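Local coordinates for protein AmbC (Sorangium cellulosum, PDB 5O15) that probably catalyses both the dehydration and the ring-closing cyclisation of a polyketide intermediate in ambruticin biosynthesis, at residues A151-P154 against A155-P159. Residues are numbered along the deposited sequence; the frame is centred on the assembly and turned at random.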
# COMPACT_ATOMS: atom_id res chain seq x y z
N ALA A 151 -23.53 14.58 -2.32
CA ALA A 151 -23.03 15.30 -1.16
C ALA A 151 -21.69 14.74 -0.73
O ALA A 151 -21.52 13.52 -0.63
CB ALA A 151 -24.01 15.17 0.00
N TRP A 152 -20.74 15.64 -0.50
CA TRP A 152 -19.42 15.21 -0.09
C TRP A 152 -18.94 16.21 0.95
O TRP A 152 -18.85 17.40 0.65
CB TRP A 152 -18.46 15.18 -1.25
CG TRP A 152 -17.10 14.71 -0.82
CD1 TRP A 152 -16.01 15.48 -0.61
CD2 TRP A 152 -16.72 13.38 -0.48
NE1 TRP A 152 -14.96 14.72 -0.20
CE2 TRP A 152 -15.37 13.42 -0.12
CE3 TRP A 152 -17.40 12.16 -0.47
CZ2 TRP A 152 -14.66 12.27 0.25
CZ3 TRP A 152 -16.71 11.02 -0.11
CH2 TRP A 152 -15.34 11.08 0.24
N PRO A 153 -18.63 15.78 2.18
CA PRO A 153 -18.71 14.39 2.63
C PRO A 153 -20.16 13.94 2.74
O PRO A 153 -21.09 14.74 2.64
CB PRO A 153 -18.07 14.45 4.02
CG PRO A 153 -18.38 15.79 4.49
CD PRO A 153 -18.22 16.68 3.27
N PRO A 154 -20.38 12.63 2.90
CA PRO A 154 -21.75 12.15 3.11
C PRO A 154 -22.41 12.85 4.29
O PRO A 154 -21.74 13.31 5.22
CB PRO A 154 -21.56 10.65 3.37
CG PRO A 154 -20.27 10.32 2.69
CD PRO A 154 -19.41 11.53 2.92
N ALA A 155 -23.74 12.92 4.25
CA ALA A 155 -24.50 13.58 5.30
C ALA A 155 -24.19 12.99 6.68
O ALA A 155 -23.99 11.78 6.83
CB ALA A 155 -26.01 13.48 5.02
N GLY A 156 -24.17 13.86 7.68
CA GLY A 156 -23.92 13.44 9.05
C GLY A 156 -22.47 13.28 9.40
O GLY A 156 -22.16 12.80 10.49
N ALA A 157 -21.55 13.63 8.50
CA ALA A 157 -20.15 13.41 8.75
C ALA A 157 -19.59 14.42 9.74
O ALA A 157 -20.02 15.57 9.80
CB ALA A 157 -19.41 13.52 7.42
N GLU A 158 -18.66 13.96 10.55
CA GLU A 158 -17.92 14.85 11.42
C GLU A 158 -16.51 15.02 10.88
O GLU A 158 -15.92 14.04 10.41
CB GLU A 158 -17.84 14.28 12.84
CG GLU A 158 -19.10 14.48 13.64
CD GLU A 158 -19.30 15.94 14.03
OE1 GLU A 158 -18.29 16.67 14.11
OE2 GLU A 158 -20.45 16.36 14.25
N PRO A 159 -15.95 16.21 10.88
CA PRO A 159 -14.60 16.39 10.33
C PRO A 159 -13.55 15.66 11.14
O PRO A 159 -13.63 15.58 12.37
CB PRO A 159 -14.38 17.91 10.41
CG PRO A 159 -15.68 18.46 10.59
CD PRO A 159 -16.55 17.50 11.28
O HOH W 1 -21.93 15.94 6.19
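Pro154 and Ala157 close a type II beta turn on the surface of the double hotdog fold, just where the chain enters the outermost strand 158-160. The closing bond is weak: Ala157 N reaches Pro154 O over 3.3 Å, bent to 133° at the hydrogen. A water bridges the same two atoms, donating to Pro154 O at 2.8 Å and accepting from Ala157 N at 3.3 Å, so one N-H is shared between two acceptors and the carbonyl oxygen takes two donors.

Pro153, whose ring follows a cis peptide bond, closes the apolar side. Its CB meets the methyl of Ala157 at 3.8 Å, and CG, the tip of the ring, touches the same CB at 3.8 Å, so the methyl sits about equally far from both carbons. Both Pro153 and Ala157 rest on Trp184 of strand 180-186; Glu158 hydrogen-bonds through its backbone to Arg185 of that strand. Trp152 turns away from the turn; its NE1 hydrogen-bonds to Asp193 OD2.

Gly156 takes the third position of the turn, where glycine readily adopts the left-handed phi of 82°. On the far side of the turn, Ala157 CB lies 3.2 Å from Pro154 O.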